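Local coordinates for UTP-glucose-1-phosphate uridylyltransferase 2 (Trypanosoma brucei, PDB 3GUE), which probably catalyses the transfer of a uridylyl group from UTP to alpha-D-glucose 1-phosphate, giving UDP-alpha-D-glucose and diphosphate, at residues Ser9-Ala21 with Ile29-Lys41. Sequence-based numbering, arbitrary orientation.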
ATOM      1  N   SER A   9     -24.873  10.398  21.150  1.00 29.67           N
ATOM      2  CA  SER A   9     -23.728  11.222  20.670  1.00 28.76           C
ATOM      3  C   SER A   9     -24.128  12.176  19.528  1.00 27.71           C
ATOM      4  O   SER A   9     -24.597  11.743  18.453  1.00 26.99           O
ATOM      5  CB  SER A   9     -22.581  10.307  20.262  1.00 28.90           C
ATOM      6  OG  SER A   9     -21.511  11.020  19.662  1.00 29.16           O
ATOM      7  N   GLY A  10     -23.960  13.477  19.790  1.00 27.34           N
ATOM      8  CA  GLY A  10     -24.221  14.538  18.808  1.00 26.65           C
ATOM      9  C   GLY A  10     -23.198  14.489  17.675  1.00 26.92           C
ATOM     10  O   GLY A  10     -23.553  14.746  16.511  1.00 27.10           O
ATOM     11  N   ALA A  11     -21.944  14.154  18.022  1.00 25.47           N
ATOM     12  CA  ALA A  11     -20.831  14.002  17.050  1.00 25.57           C
ATOM     13  C   ALA A  11     -21.072  12.874  16.037  1.00 25.12           C
ATOM     14  O   ALA A  11     -20.719  13.002  14.861  1.00 26.01           O
ATOM     15  CB  ALA A  11     -19.507  13.762  17.773  1.00 24.37           C
ATOM     16  N   ALA A  12     -21.657  11.782  16.509  1.00 24.36           N
ATOM     17  CA  ALA A  12     -21.962  10.605  15.668  1.00 23.84           C
ATOM     18  C   ALA A  12     -23.127  10.884  14.743  1.00 23.38           C
ATOM     19  O   ALA A  12     -23.098  10.559  13.548  1.00 23.47           O
ATOM     20  CB  ALA A  12     -22.237   9.385  16.554  1.00 24.12           C
ATOM     21  N   LEU A  13     -24.156  11.537  15.278  1.00 23.24           N
ATOM     22  CA  LEU A  13     -25.304  11.960  14.479  1.00 22.34           C
ATOM     23  C   LEU A  13     -24.900  12.951  13.366  1.00 22.22           C
ATOM     24  O   LEU A  13     -25.351  12.845  12.204  1.00 21.29           O
ATOM     25  CB  LEU A  13     -26.407  12.532  15.408  1.00 22.84           C
ATOM     26  CG  LEU A  13     -27.776  12.738  14.775  1.00 23.71           C
ATOM     27  CD1 LEU A  13     -28.208  11.388  14.262  1.00 25.52           C
ATOM     28  CD2 LEU A  13     -28.762  13.346  15.816  1.00 23.27           C
ATOM     29  N   ALA A  14     -24.034  13.903  13.722  1.00 21.48           N
ATOM     30  CA  ALA A  14     -23.431  14.799  12.736  1.00 21.21           C
ATOM     31  C   ALA A  14     -22.661  14.044  11.623  1.00 20.59           C
ATOM     32  O   ALA A  14     -22.813  14.396  10.438  1.00 21.52           O
ATOM     33  CB  ALA A  14     -22.518  15.856  13.433  1.00 20.91           C
ATOM     34  N   CYS A  15     -21.862  13.029  11.992  1.00 20.24           N
ATOM     35  CA  CYS A  15     -21.144  12.192  11.010  1.00 21.46           C
ATOM     36  C   CYS A  15     -22.163  11.431  10.173  1.00 22.04           C
ATOM     37  O   CYS A  15     -22.007  11.312   8.962  1.00 22.79           O
ATOM     38  CB  CYS A  15     -20.155  11.186  11.645  1.00 20.29           C
ATOM     39  SG  CYS A  15     -18.802  11.921  12.618  1.00 21.46           S
ATOM     40  N   LEU A  16     -23.209  10.954  10.835  1.00 22.94           N
ATOM     41  CA  LEU A  16     -24.227  10.111  10.183  1.00 23.78           C
ATOM     42  C   LEU A  16     -24.899  10.878   9.080  1.00 23.99           C
ATOM     43  O   LEU A  16     -24.999  10.387   7.946  1.00 24.09           O
ATOM     44  CB  LEU A  16     -25.262   9.607  11.205  1.00 24.14           C
ATOM     45  CG  LEU A  16     -26.404   8.701  10.730  1.00 24.05           C
ATOM     46  CD1 LEU A  16     -26.959   7.978  11.924  1.00 27.04           C
ATOM     47  CD2 LEU A  16     -27.532   9.504  10.037  1.00 26.53           C
ATOM     48  N   GLU A  17     -25.345  12.096   9.416  1.00 24.99           N
ATOM     49  CA  GLU A  17     -26.112  12.929   8.518  1.00 25.93           C
ATOM     50  C   GLU A  17     -25.270  13.410   7.365  1.00 25.43           C
ATOM     51  O   GLU A  17     -25.738  13.418   6.237  1.00 26.09           O
ATOM     52  CB  GLU A  17     -26.763  14.109   9.274  1.00 26.36           C
ATOM     53  CG  GLU A  17     -27.996  13.720  10.092  1.00 26.48           C
ATOM     54  CD  GLU A  17     -28.596  14.850  10.952  1.00 28.71           C
ATOM     55  OE1 GLU A  17     -27.990  15.933  11.107  1.00 30.27           O
ATOM     56  OE2 GLU A  17     -29.706  14.630  11.485  1.00 32.26           O
ATOM     57  N   LYS A  18     -24.021  13.796   7.645  1.00 25.35           N
ATOM     58  CA  LYS A  18     -23.088  14.220   6.605  1.00 25.14           C
ATOM     59  C   LYS A  18     -22.766  13.075   5.629  1.00 25.87           C
ATOM     60  O   LYS A  18     -22.598  13.317   4.428  1.00 26.51           O
ATOM     61  CB  LYS A  18     -21.786  14.740   7.236  1.00 24.99           C
ATOM     62  CG  LYS A  18     -20.771  15.310   6.247  1.00 25.73           C
ATOM     63  CD  LYS A  18     -19.577  15.952   6.952  1.00 24.02           C
ATOM     64  CE  LYS A  18     -18.847  16.959   6.033  1.00 22.74           C
ATOM     65  NZ  LYS A  18     -17.828  17.695   6.855  1.00 22.50           N
ATOM     66  N   MET A  19     -22.643  11.846   6.147  1.00 25.98           N
ATOM     67  CA  MET A  19     -22.382  10.670   5.296  1.00 26.04           C
ATOM     68  C   MET A  19     -23.574  10.330   4.404  1.00 26.04           C
ATOM     69  O   MET A  19     -23.434  10.124   3.188  1.00 26.05           O
ATOM     70  CB  MET A  19     -21.957   9.453   6.131  1.00 25.68           C
ATOM     71  CG  MET A  19     -20.562   9.609   6.754  1.00 25.09           C
ATOM     72  SD  MET A  19     -20.088   8.366   7.959  1.00 26.54           S
ATOM     73  CE  MET A  19     -19.380   7.119   6.923  1.00 21.16           C
ATOM     74  N   GLN A  20     -24.746  10.281   5.008  1.00 26.43           N
ATOM     75  CA  GLN A  20     -25.980  10.071   4.264  1.00 27.07           C
ATOM     76  C   GLN A  20     -26.213  11.178   3.207  1.00 27.40           C
ATOM     77  O   GLN A  20     -26.724  10.903   2.118  1.00 26.41           O
ATOM     78  CB  GLN A  20     -27.163   9.977   5.225  1.00 26.38           C
ATOM     79  CG  GLN A  20     -27.208   8.722   6.072  1.00 26.00           C
ATOM     80  CD  GLN A  20     -28.477   8.649   6.918  1.00 28.25           C
ATOM     81  OE1 GLN A  20     -29.201   9.631   7.058  1.00 30.11           O
ATOM     82  NE2 GLN A  20     -28.740   7.490   7.493  1.00 30.73           N
ATOM     83  N   ALA A  21     -25.824  12.421   3.511  1.00 28.07           N
ATOM     84  CA  ALA A  21     -25.978  13.537   2.546  1.00 28.82           C
ATOM     85  C   ALA A  21     -25.090  13.376   1.312  1.00 29.76           C
ATOM     86  O   ALA A  21     -25.382  13.928   0.255  1.00 30.92           O
ATOM     87  CB  ALA A  21     -25.694  14.876   3.212  1.00 28.29           C
ATOM     88  N   ILE A  29     -21.420   3.407   6.925  1.00 26.89           N
ATOM     89  CA  ILE A  29     -21.819   4.372   7.965  1.00 26.24           C
ATOM     90  C   ILE A  29     -21.877   3.650   9.322  1.00 26.36           C
ATOM     91  O   ILE A  29     -21.261   4.084  10.282  1.00 25.15           O
ATOM     92  CB  ILE A  29     -23.146   5.103   7.627  1.00 26.14           C
ATOM     93  CG1 ILE A  29     -22.980   5.959   6.354  1.00 24.57           C
ATOM     94  CG2 ILE A  29     -23.623   5.965   8.832  1.00 27.85           C
ATOM     95  CD1 ILE A  29     -24.257   6.420   5.714  1.00 27.77           C
ATOM     96  N   HIS A  30     -22.583   2.525   9.358  1.00 27.03           N
ATOM     97  CA  HIS A  30     -22.706   1.683  10.557  1.00 27.86           C
ATOM     98  C   HIS A  30     -21.350   1.236  11.159  1.00 27.59           C
ATOM     99  O   HIS A  30     -21.132   1.379  12.359  1.00 27.59           O
ATOM    100  CB  HIS A  30     -23.651   0.505  10.251  1.00 28.50           C
ATOM    101  CG  HIS A  30     -23.700  -0.551  11.310  1.00 31.68           C
ATOM    102  ND1 HIS A  30     -23.760  -1.895  11.012  1.00 37.16           N
ATOM    103  CD2 HIS A  30     -23.707  -0.467  12.661  1.00 36.05           C
ATOM    104  CE1 HIS A  30     -23.792  -2.593  12.133  1.00 37.29           C
ATOM    105  NE2 HIS A  30     -23.765  -1.750  13.149  1.00 36.63           N
ATOM    106  N   ILE A  31     -20.465   0.676  10.332  1.00 27.84           N
ATOM    107  CA  ILE A  31     -19.115   0.288  10.751  1.00 27.66           C
ATOM    108  C   ILE A  31     -18.323   1.520  11.265  1.00 27.53           C
ATOM    109  O   ILE A  31     -17.674   1.451  12.312  1.00 27.79           O
ATOM    110  CB  ILE A  31     -18.350  -0.429   9.595  1.00 27.76           C
ATOM    111  CG1 ILE A  31     -19.146  -1.657   9.094  1.00 28.36           C
ATOM    112  CG2 ILE A  31     -16.909  -0.809  10.004  1.00 28.22           C
ATOM    113  CD1 ILE A  31     -18.430  -2.482   7.976  1.00 27.18           C
ATOM    114  N   PHE A  32     -18.388   2.634  10.543  1.00 27.44           N
ATOM    115  CA  PHE A  32     -17.742   3.876  10.981  1.00 27.72           C
ATOM    116  C   PHE A  32     -18.222   4.358  12.363  1.00 27.28           C
ATOM    117  O   PHE A  32     -17.413   4.792  13.180  1.00 27.26           O
ATOM    118  CB  PHE A  32     -17.894   4.995   9.922  1.00 27.22           C
ATOM    119  CG  PHE A  32     -17.303   6.339  10.352  1.00 28.14           C
ATOM    120  CD1 PHE A  32     -15.956   6.620  10.151  1.00 28.27           C
ATOM    121  CD2 PHE A  32     -18.103   7.304  10.982  1.00 26.50           C
ATOM    122  CE1 PHE A  32     -15.414   7.838  10.571  1.00 28.78           C
ATOM    123  CE2 PHE A  32     -17.570   8.507  11.407  1.00 27.28           C
ATOM    124  CZ  PHE A  32     -16.239   8.786  11.199  1.00 26.90           C
ATOM    125  N   LEU A  33     -19.527   4.292  12.616  1.00 27.08           N
ATOM    126  CA  LEU A  33     -20.078   4.834  13.858  1.00 27.38           C
ATOM    127  C   LEU A  33     -19.772   3.915  15.039  1.00 26.95           C
ATOM    128  O   LEU A  33     -19.656   4.384  16.166  1.00 25.18           O
ATOM    129  CB  LEU A  33     -21.583   5.160  13.750  1.00 27.71           C
ATOM    130  CG  LEU A  33     -21.939   6.312  12.811  1.00 28.93           C
ATOM    131  CD1 LEU A  33     -23.431   6.479  12.658  1.00 31.67           C
ATOM    132  CD2 LEU A  33     -21.319   7.585  13.328  1.00 29.64           C
ATOM    133  N   ILE A  34     -19.604   2.620  14.748  1.00 27.37           N
ATOM    134  CA  ILE A  34     -19.029   1.654  15.699  1.00 27.52           C
ATOM    135  C   ILE A  34     -17.649   2.130  16.139  1.00 27.56           C
ATOM    136  O   ILE A  34     -17.405   2.282  17.343  1.00 27.75           O
ATOM    137  CB  ILE A  34     -18.939   0.219  15.083  1.00 27.71           C
ATOM    138  CG1 ILE A  34     -20.322  -0.428  15.106  1.00 27.16           C
ATOM    139  CG2 ILE A  34     -17.933  -0.658  15.829  1.00 28.15           C
ATOM    140  CD1 ILE A  34     -20.516  -1.537  14.088  1.00 26.28           C
ATOM    141  N   GLN A  35     -16.765   2.367  15.162  1.00 27.30           N
ATOM    142  CA  GLN A  35     -15.405   2.850  15.412  1.00 26.73           C
ATOM    143  C   GLN A  35     -15.360   4.218  16.111  1.00 26.06           C
ATOM    144  O   GLN A  35     -14.505   4.443  16.975  1.00 25.63           O
ATOM    145  CB  GLN A  35     -14.616   2.946  14.101  1.00 26.34           C
ATOM    146  CG  GLN A  35     -14.558   1.671  13.262  1.00 27.10           C
ATOM    147  CD  GLN A  35     -13.913   1.906  11.926  1.00 27.30           C
ATOM    148  OE1 GLN A  35     -14.078   2.976  11.330  1.00 28.99           O
ATOM    149  NE2 GLN A  35     -13.154   0.923  11.452  1.00 29.38           N
ATOM    150  N   HIS A  36     -16.251   5.121  15.682  1.00 25.96           N
ATOM    151  CA  HIS A  36     -16.498   6.447  16.280  1.00 25.58           C
ATOM    152  C   HIS A  36     -16.837   6.411  17.771  1.00 25.32           C
ATOM    153  O   HIS A  36     -16.259   7.194  18.571  1.00 23.94           O
ATOM    154  CB  HIS A  36     -17.659   7.152  15.551  1.00 26.20           C
ATOM    155  CG  HIS A  36     -17.707   8.633  15.770  1.00 24.95           C
ATOM    156  ND1 HIS A  36     -18.100   9.198  16.959  1.00 24.79           N
ATOM    157  CD2 HIS A  36     -17.399   9.663  14.946  1.00 23.88           C
ATOM    158  CE1 HIS A  36     -18.051  10.517  16.853  1.00 25.35           C
ATOM    159  NE2 HIS A  36     -17.630  10.823  15.638  1.00 23.54           N
ATOM    160  N   ALA A  37     -17.824   5.576  18.121  1.00 24.45           N
ATOM    161  CA  ALA A  37     -18.058   5.195  19.521  1.00 24.41           C
ATOM    162  C   ALA A  37     -16.753   4.869  20.247  1.00 25.11           C
ATOM    163  O   ALA A  37     -16.503   5.458  21.288  1.00 25.39           O
ATOM    164  CB  ALA A  37     -19.023   4.035  19.628  1.00 24.46           C
ATOM    165  N   LEU A  38     -15.902   4.002  19.668  1.00 24.94           N
ATOM    166  CA  LEU A  38     -14.672   3.544  20.339  1.00 25.46           C
ATOM    167  C   LEU A  38     -13.698   4.672  20.586  1.00 25.73           C
ATOM    168  O   LEU A  38     -13.225   4.847  21.706  1.00 25.59           O
ATOM    169  CB  LEU A  38     -13.955   2.417  19.572  1.00 25.58           C
ATOM    170  CG  LEU A  38     -14.637   1.048  19.451  1.00 25.73           C
ATOM    171  CD1 LEU A  38     -13.683   0.067  18.827  1.00 26.17           C
ATOM    172  CD2 LEU A  38     -15.189   0.537  20.793  1.00 26.33           C
ATOM    173  N   VAL A  39     -13.414   5.423  19.521  1.00 25.93           N
ATOM    174  CA  VAL A  39     -12.455   6.515  19.528  1.00 26.52           C
ATOM    175  C   VAL A  39     -12.908   7.672  20.421  1.00 27.39           C
ATOM    176  O   VAL A  39     -12.078   8.288  21.119  1.00 27.72           O
ATOM    177  CB  VAL A  39     -12.137   6.951  18.056  1.00 26.76           C
ATOM    178  CG1 VAL A  39     -11.367   8.283  17.984  1.00 26.02           C
ATOM    179  CG2 VAL A  39     -11.371   5.857  17.361  1.00 25.43           C
ATOM    180  N   ARG A  40     -14.219   7.932  20.457  1.00 28.01           N
ATOM    181  CA  ARG A  40     -14.784   8.958  21.360  1.00 29.03           C
ATOM    182  C   ARG A  40     -14.456   8.709  22.827  1.00 28.55           C
ATOM    183  O   ARG A  40     -14.253   9.657  23.567  1.00 27.77           O
ATOM    184  CB  ARG A  40     -16.292   9.160  21.131  1.00 28.70           C
ATOM    185  CG  ARG A  40     -17.241   8.688  22.247  1.00 31.27           C
ATOM    186  CD  ARG A  40     -18.660   9.244  21.985  1.00 30.23           C
ATOM    187  NE  ARG A  40     -19.007   8.952  20.598  1.00 30.01           N
ATOM    188  CZ  ARG A  40     -19.929   8.077  20.212  1.00 28.03           C
ATOM    189  NH1 ARG A  40     -20.660   7.461  21.117  1.00 24.50           N
ATOM    190  NH2 ARG A  40     -20.132   7.850  18.903  1.00 25.74           N
ATOM    191  N   LYS A  41     -14.348   7.431  23.213  1.00 29.27           N
ATOM    192  CA  LYS A  41     -13.939   7.010  24.580  1.00 29.47           C
ATOM    193  C   LYS A  41     -12.423   6.799  24.730  1.00 29.21           C
ATOM    194  O   LYS A  41     -11.980   6.199  25.702  1.00 28.91           O
ATOM    195  CB  LYS A  41     -14.628   5.707  25.018  1.00 29.22           C
ATOM    196  CG  LYS A  41     -15.761   5.237  24.150  1.00 29.36           C
ATOM    197  CD  LYS A  41     -17.059   5.883  24.526  1.00 28.63           C
ATOM    198  CE  LYS A  41     -18.178   5.314  23.685  1.00 27.81           C
ATOM    199  NZ  LYS A  41     -19.431   5.269  24.479  1.00 26.67           N
TER
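The imidazole of His36 carries Ala12 CA over one face, a CH-pi contact, and Ala11 CB at its edge, in an antiparallel helical hairpin of helices 10-21 and 26-40. The axes of segments 10-21 and 29-40 approach to 10.3 Å. Their directions differ by 154°. His36 ND1 accepts a nearly straight bond from Arg40 NH2 (3.1 Å). That bond lies in the guanidinium plane but is tilted 24° from the imidazole plane. Ser9 OG sits over one face of the guanidinium, and Ala37 CA backs the opposite face. The same OG accepts from Ala12 N, an ST motif at the start of the first helix. His36 NE2 is hydrogen-bonded to Phe173 O; two bonds, one at each ring nitrogen, would restrain the ring's rotation. Cys15 SG lies in plane at the edge of the Phe32 ring, while Met19 SD approaches that ring obliquely. Phe32 also packs on Leu348 of strand 344-349 and lines a pocket holding a dithiol, probably from the crystallisation liquor. Both helices meet strand 165-169: Phe32 touches Val165, Cys15 Ile168 and Met19 Pro166. Toward the turn, Met19 is bent at chi3 (88°), which brings CE near Ile29 CA. Leu16 and Leu33 cross at about a right angle, their CD1 atoms 3.9 Å apart.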